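Local coordinates for putative uncharacterized protein PH0355 (PDB 2Z0T), which is of unknown function but, as an ASCH-domain protein of the PUA clan, probably binds RNA, at residues A[21-34]-A[90-104]. Sequence-based numbering, arbitrary orientation.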
loop_
_atom_site.group_PDB
_atom_site.type_symbol
_atom_site.label_atom_id
_atom_site.label_comp_id
_atom_site.label_asym_id
_atom_site.label_seq_id
_atom_site.Cartn_x
_atom_site.Cartn_y
_atom_site.Cartn_z
ATOM N N LYS A 21 -4.443 -3.019 -6.790
ATOM C CA LYS A 21 -5.609 -3.086 -5.916
ATOM C C LYS A 21 -5.243 -3.045 -4.440
ATOM O O LYS A 21 -6.121 -3.007 -3.577
ATOM C CB LYS A 21 -6.396 -4.369 -6.200
ATOM C CG LYS A 21 -6.847 -4.521 -7.649
ATOM C CD LYS A 21 -7.596 -5.831 -7.866
ATOM C CE LYS A 21 -8.876 -5.888 -7.037
ATOM N NZ LYS A 21 -9.807 -4.772 -7.368
ATOM N N ILE A 22 -3.944 -3.053 -4.163
ATOM C CA ILE A 22 -3.435 -3.046 -2.801
ATOM C C ILE A 22 -2.373 -1.971 -2.623
ATOM O O ILE A 22 -1.532 -1.774 -3.501
ATOM C CB ILE A 22 -2.768 -4.403 -2.457
ATOM C CG1 ILE A 22 -3.758 -5.551 -2.671
ATOM C CG2 ILE A 22 -2.234 -4.380 -1.025
ATOM C CD1 ILE A 22 -4.986 -5.491 -1.777
ATOM N N GLU A 23 -2.415 -1.271 -1.493
ATOM C CA GLU A 23 -1.401 -0.270 -1.201
ATOM C C GLU A 23 -0.660 -0.763 0.033
ATOM O O GLU A 23 -1.255 -0.937 1.096
ATOM C CB GLU A 23 -2.016 1.100 -0.915
ATOM C CG GLU A 23 -1.009 2.134 -0.378
ATOM C CD GLU A 23 0.159 2.406 -1.326
ATOM O OE1 GLU A 23 0.187 1.832 -2.435
ATOM O OE2 GLU A 23 1.053 3.199 -0.960
ATOM N N GLY A 24 0.636 -1.007 -0.125
ATOM C CA GLY A 24 1.441 -1.474 0.987
ATOM C C GLY A 24 2.094 -0.301 1.686
ATOM O O GLY A 24 2.595 0.613 1.032
ATOM N N ARG A 25 2.086 -0.331 3.015
ATOM C CA ARG A 25 2.661 0.728 3.835
ATOM C C ARG A 25 3.217 0.122 5.114
ATOM O O ARG A 25 2.956 -1.040 5.425
ATOM C CB ARG A 25 1.573 1.728 4.240
ATOM C CG ARG A 25 0.968 2.505 3.101
ATOM C CD ARG A 25 1.771 3.749 2.809
ATOM N NE ARG A 25 1.410 4.292 1.508
ATOM C CZ ARG A 25 1.531 5.568 1.169
ATOM N NH1 ARG A 25 2.004 6.450 2.040
ATOM N NH2 ARG A 25 1.174 5.955 -0.047
ATOM N N LEU A 26 3.988 0.912 5.852
ATOM C CA LEU A 26 4.487 0.451 7.136
ATOM C C LEU A 26 3.250 0.539 8.017
ATOM O O LEU A 26 2.470 1.487 7.897
ATOM C CB LEU A 26 5.552 1.396 7.694
ATOM C CG LEU A 26 6.987 1.231 7.198
ATOM C CD1 LEU A 26 7.850 2.349 7.765
ATOM C CD2 LEU A 26 7.516 -0.130 7.628
ATOM N N TYR A 27 3.057 -0.447 8.883
ATOM C CA TYR A 27 1.914 -0.441 9.785
ATOM C C TYR A 27 2.328 0.451 10.954
ATOM O O TYR A 27 2.446 -0.004 12.089
ATOM C CB TYR A 27 1.627 -1.874 10.252
ATOM C CG TYR A 27 0.393 -2.044 11.111
ATOM C CD1 TYR A 27 -0.830 -1.477 10.743
ATOM C CD2 TYR A 27 0.435 -2.822 12.268
ATOM C CE1 TYR A 27 -1.980 -1.686 11.508
ATOM C CE2 TYR A 27 -0.708 -3.038 13.037
ATOM C CZ TYR A 27 -1.910 -2.467 12.649
ATOM O OH TYR A 27 -3.037 -2.681 13.406
ATOM N N ASP A 28 2.564 1.726 10.650
ATOM C CA ASP A 28 2.995 2.695 11.652
ATOM C C ASP A 28 1.838 3.370 12.383
ATOM O O ASP A 28 0.674 3.018 12.192
ATOM C CB ASP A 28 3.895 3.756 11.007
ATOM C CG ASP A 28 3.280 4.371 9.764
ATOM O OD1 ASP A 28 2.044 4.531 9.725
ATOM O OD2 ASP A 28 4.037 4.704 8.827
ATOM N N GLU A 29 2.166 4.344 13.227
ATOM C CA GLU A 29 1.150 5.046 14.005
ATOM C C GLU A 29 0.019 5.621 13.152
ATOM O O GLU A 29 -1.158 5.514 13.508
ATOM C CB GLU A 29 1.798 6.166 14.829
ATOM C CG GLU A 29 2.877 5.676 15.791
ATOM C CD GLU A 29 4.268 5.642 15.170
ATOM O OE1 GLU A 29 4.381 5.529 13.929
ATOM O OE2 GLU A 29 5.255 5.719 15.934
ATOM N N LYS A 30 0.376 6.220 12.023
ATOM C CA LYS A 30 -0.615 6.814 11.136
ATOM C C LYS A 30 -1.527 5.763 10.514
ATOM O O LYS A 30 -2.741 5.938 10.451
ATOM C CB LYS A 30 0.088 7.608 10.032
ATOM C CG LYS A 30 -0.848 8.247 9.023
ATOM C CD LYS A 30 -0.067 9.082 8.020
ATOM C CE LYS A 30 -0.987 9.791 7.039
ATOM N NZ LYS A 30 -0.214 10.677 6.129
ATOM N N ARG A 31 -0.939 4.663 10.064
ATOM C CA ARG A 31 -1.710 3.597 9.432
ATOM C C ARG A 31 -2.530 2.756 10.415
ATOM O O ARG A 31 -3.511 2.128 10.025
ATOM C CB ARG A 31 -0.766 2.690 8.633
ATOM C CG ARG A 31 -0.784 2.910 7.119
ATOM C CD ARG A 31 -0.550 4.361 6.708
ATOM N NE ARG A 31 0.735 4.892 7.155
ATOM C CZ ARG A 31 1.307 5.983 6.650
ATOM N NH1 ARG A 31 0.711 6.660 5.677
ATOM N NH2 ARG A 31 2.472 6.404 7.120
ATOM N N ARG A 32 -2.136 2.757 11.687
ATOM C CA ARG A 32 -2.827 1.970 12.708
ATOM C C ARG A 32 -4.203 2.485 13.119
ATOM O O ARG A 32 -4.809 1.972 14.057
ATOM C CB ARG A 32 -1.933 1.833 13.946
ATOM C CG ARG A 32 -0.712 0.965 13.684
ATOM C CD ARG A 32 0.236 0.884 14.863
ATOM N NE ARG A 32 1.319 -0.054 14.584
ATOM C CZ ARG A 32 2.212 -0.464 15.477
ATOM N NH1 ARG A 32 2.162 -0.016 16.726
ATOM N NH2 ARG A 32 3.147 -1.335 15.125
ATOM N N GLN A 33 -4.710 3.486 12.414
ATOM C CA GLN A 33 -6.018 4.024 12.752
ATOM C C GLN A 33 -6.980 3.923 11.582
ATOM O O GLN A 33 -8.075 4.482 11.615
ATOM C CB GLN A 33 -5.878 5.476 13.210
ATOM C CG GLN A 33 -5.137 6.377 12.251
ATOM C CD GLN A 33 -4.703 7.679 12.904
ATOM O OE1 GLN A 33 -5.508 8.378 13.521
ATOM N NE2 GLN A 33 -3.427 8.011 12.766
ATOM N N ILE A 34 -6.567 3.188 10.557
ATOM C CA ILE A 34 -7.374 3.009 9.354
ATOM C C ILE A 34 -8.190 1.722 9.409
ATOM O O ILE A 34 -7.702 0.684 9.855
ATOM C CB ILE A 34 -6.472 2.971 8.103
ATOM C CG1 ILE A 34 -5.645 4.256 8.027
ATOM C CG2 ILE A 34 -7.322 2.783 6.847
ATOM C CD1 ILE A 34 -4.700 4.306 6.830
ATOM N N TYR A 90 11.181 2.678 3.047
ATOM C CA TYR A 90 11.238 2.247 4.437
ATOM C C TYR A 90 12.438 1.386 4.803
ATOM O O TYR A 90 12.713 0.378 4.151
ATOM C CB TYR A 90 9.959 1.472 4.759
ATOM C CG TYR A 90 8.713 2.090 4.160
ATOM C CD1 TYR A 90 8.240 3.321 4.606
ATOM C CD2 TYR A 90 8.014 1.448 3.135
ATOM C CE1 TYR A 90 7.104 3.903 4.051
ATOM C CE2 TYR A 90 6.871 2.023 2.571
ATOM C CZ TYR A 90 6.426 3.251 3.034
ATOM O OH TYR A 90 5.319 3.842 2.467
ATOM N N ASP A 91 13.129 1.774 5.870
ATOM C CA ASP A 91 14.296 1.030 6.331
ATOM C C ASP A 91 13.874 -0.208 7.113
ATOM O O ASP A 91 12.752 -0.292 7.618
ATOM C CB ASP A 91 15.185 1.902 7.216
ATOM C CG ASP A 91 14.428 2.531 8.361
ATOM O OD1 ASP A 91 13.845 3.616 8.158
ATOM O OD2 ASP A 91 14.403 1.936 9.460
ATOM N N GLU A 92 14.796 -1.156 7.221
ATOM C CA GLU A 92 14.548 -2.407 7.921
ATOM C C GLU A 92 14.188 -2.236 9.396
ATOM O O GLU A 92 13.381 -2.995 9.930
ATOM C CB GLU A 92 15.770 -3.312 7.779
ATOM C CG GLU A 92 16.182 -3.525 6.330
ATOM C CD GLU A 92 17.516 -4.233 6.200
ATOM O OE1 GLU A 92 17.584 -5.444 6.499
ATOM O OE2 GLU A 92 18.498 -3.572 5.805
ATOM N N GLU A 93 14.779 -1.251 10.065
ATOM C CA GLU A 93 14.465 -1.040 11.475
ATOM C C GLU A 93 12.989 -0.693 11.668
ATOM O O GLU A 93 12.341 -1.200 12.586
ATOM C CB GLU A 93 15.342 0.064 12.066
ATOM C CG GLU A 93 16.761 -0.383 12.382
ATOM C CD GLU A 93 16.803 -1.506 13.407
ATOM O OE1 GLU A 93 16.223 -1.335 14.501
ATOM O OE2 GLU A 93 17.418 -2.555 13.121
ATOM N N ARG A 94 12.456 0.166 10.802
ATOM C CA ARG A 94 11.050 0.553 10.892
ATOM C C ARG A 94 10.148 -0.630 10.550
ATOM O O ARG A 94 9.112 -0.831 11.181
ATOM C CB ARG A 94 10.759 1.728 9.951
ATOM C CG ARG A 94 11.316 3.059 10.435
ATOM C CD ARG A 94 11.378 4.082 9.306
ATOM N NE ARG A 94 10.065 4.529 8.857
ATOM C CZ ARG A 94 9.852 5.209 7.732
ATOM N NH1 ARG A 94 10.869 5.513 6.935
ATOM N NH2 ARG A 94 8.625 5.599 7.412
ATOM N N GLU A 95 10.550 -1.408 9.549
ATOM C CA GLU A 95 9.783 -2.575 9.125
ATOM C C GLU A 95 9.650 -3.555 10.290
ATOM O O GLU A 95 8.564 -4.055 10.577
ATOM C CB GLU A 95 10.475 -3.259 7.940
ATOM C CG GLU A 95 9.728 -4.464 7.383
ATOM C CD GLU A 95 10.437 -5.107 6.209
ATOM O OE1 GLU A 95 11.525 -4.620 5.830
ATOM O OE2 GLU A 95 9.910 -6.103 5.664
ATOM N N LYS A 96 10.763 -3.821 10.964
ATOM C CA LYS A 96 10.767 -4.735 12.102
ATOM C C LYS A 96 9.985 -4.179 13.293
ATOM O O LYS A 96 9.326 -4.925 14.019
ATOM C CB LYS A 96 12.210 -5.036 12.526
ATOM C CG LYS A 96 12.936 -6.048 11.641
ATOM C CD LYS A 96 12.913 -5.645 10.172
ATOM C CE LYS A 96 13.727 -6.591 9.303
ATOM N NZ LYS A 96 13.673 -6.202 7.862
ATOM N N LYS A 97 10.053 -2.867 13.486
ATOM C CA LYS A 97 9.369 -2.214 14.597
ATOM C C LYS A 97 7.846 -2.122 14.470
ATOM O O LYS A 97 7.119 -2.329 15.447
ATOM C CB LYS A 97 9.927 -0.799 14.785
ATOM C CG LYS A 97 9.225 0.005 15.867
ATOM C CD LYS A 97 9.724 1.439 15.902
ATOM C CE LYS A 97 9.023 2.244 16.983
ATOM N NZ LYS A 97 9.481 3.664 16.986
ATOM N N TYR A 98 7.366 -1.819 13.269
ATOM C CA TYR A 98 5.931 -1.643 13.038
ATOM C C TYR A 98 5.186 -2.755 12.314
ATOM O O TYR A 98 3.988 -2.946 12.531
ATOM C CB TYR A 98 5.696 -0.353 12.251
ATOM C CG TYR A 98 6.155 0.903 12.944
ATOM C CD1 TYR A 98 5.504 1.371 14.083
ATOM C CD2 TYR A 98 7.240 1.631 12.456
ATOM C CE1 TYR A 98 5.920 2.537 14.721
ATOM C CE2 TYR A 98 7.666 2.798 13.088
ATOM C CZ TYR A 98 7.002 3.244 14.217
ATOM O OH TYR A 98 7.418 4.397 14.843
ATOM N N GLY A 99 5.877 -3.482 11.449
ATOM C CA GLY A 99 5.198 -4.505 10.679
ATOM C C GLY A 99 4.742 -3.818 9.401
ATOM O O GLY A 99 4.988 -2.622 9.224
ATOM N N VAL A 100 4.063 -4.551 8.523
ATOM C CA VAL A 100 3.619 -4.003 7.244
ATOM C C VAL A 100 2.128 -4.217 7.035
ATOM O O VAL A 100 1.589 -5.264 7.391
ATOM C CB VAL A 100 4.388 -4.673 6.085
ATOM C CG1 VAL A 100 3.868 -4.181 4.746
ATOM C CG2 VAL A 100 5.876 -4.381 6.226
ATOM N N VAL A 101 1.462 -3.230 6.443
ATOM C CA VAL A 101 0.032 -3.354 6.212
ATOM C C VAL A 101 -0.341 -3.310 4.734
ATOM O O VAL A 101 0.204 -2.520 3.959
ATOM C CB VAL A 101 -0.751 -2.251 6.975
ATOM C CG1 VAL A 101 -0.315 -0.874 6.506
ATOM C CG2 VAL A 101 -2.253 -2.437 6.772
ATOM N N ALA A 102 -1.251 -4.200 4.346
ATOM C CA ALA A 102 -1.749 -4.251 2.981
ATOM C C ALA A 102 -3.140 -3.622 3.045
ATOM O O ALA A 102 -4.044 -4.165 3.679
ATOM C CB ALA A 102 -1.845 -5.694 2.495
ATOM N N ILE A 103 -3.299 -2.468 2.413
ATOM C CA ILE A 103 -4.585 -1.776 2.411
ATOM C C ILE A 103 -5.312 -2.085 1.106
ATOM O O ILE A 103 -4.869 -1.673 0.035
ATOM C CB ILE A 103 -4.383 -0.245 2.530
ATOM C CG1 ILE A 103 -3.478 0.067 3.727
ATOM C CG2 ILE A 103 -5.724 0.451 2.677
ATOM C CD1 ILE A 103 -3.094 1.525 3.836
ATOM N N GLU A 104 -6.417 -2.824 1.193
ATOM C CA GLU A 104 -7.193 -3.171 0.005
ATOM C C GLU A 104 -7.966 -1.920 -0.379
ATOM O O GLU A 104 -8.754 -1.409 0.414
ATOM C CB GLU A 104 -8.163 -4.315 0.303
ATOM C CG GLU A 104 -8.813 -4.904 -0.945
ATOM C CD GLU A 104 -9.848 -5.964 -0.617
ATOM O OE1 GLU A 104 -9.630 -6.721 0.350
ATOM O OE2 GLU A 104 -10.874 -6.046 -1.330
HETATM O O HOH W 1 4.385 2.557 0.208
HETATM O O HOH W 2 4.188 6.102 3.932
HETATM O O HOH W 3 6.543 5.968 9.164
HETATM O O HOH W 4 4.849 -2.161 16.950
#
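Strand 22-26, an outermost strand of the mixed sheet of this ASCH domain, runs antiparallel to strand 100-104, their axes 4.6 Å apart at closest approach and their directions 156° apart. Glu23 with Ile103 and Arg25 with Val101 form hydrogen-bonded pairs, each donating and accepting once; Tyr27 N to Gly99 O adds a fifth bond just past the strand, its donor well above the carbonyl plane.

On the face bearing Arg25, Val101 and Ile103, Val101 CG1 lies 3.9 Å from Arg25 CB, while Val101 CB meets Tyr27 CD1. Leu26 reaches the loop before helix 92-98 and the helix itself: Leu26 CG stands over the Tyr90 ring, 3.9 Å from its centroid, a CH-pi contact. Leu26 CD1 continues onto one face of the Arg94 guanidinium, 3.3 Å from Arg94 NE, and CD2 reaches Glu95 CA.

Tyr98, at the helix C-terminus, packs against the turn after strand 22-26. With CG anti to the carbonyl carbon (chi1 -61°), its ring presents one face to Asp28 CB, which sits 4.1 Å from the centroid and nearly on the ring normal; Lys97 CD covers the opposite face. Tyr98 OH donates to Glu29 OE2 at 2.8 Å, on the syn side but 27° out of the carboxylate plane. With an alanine in place of Tyr98, Glu29 OE2 would probably lose this donor and a gap would open beneath Asp28 CB.

Asp28 is itself fixed by Arg31, whose NE and NH2 grip OD1 and OD2 side-on, with Arg31 N also bonding OD1 in an Asx motif. Arg32 straps the turn to the helix end: NE donates to Tyr27 O, and Arg32 NH2 reaches Tyr98 O at 3.2 Å, in the carbonyl plane and on a lone pair.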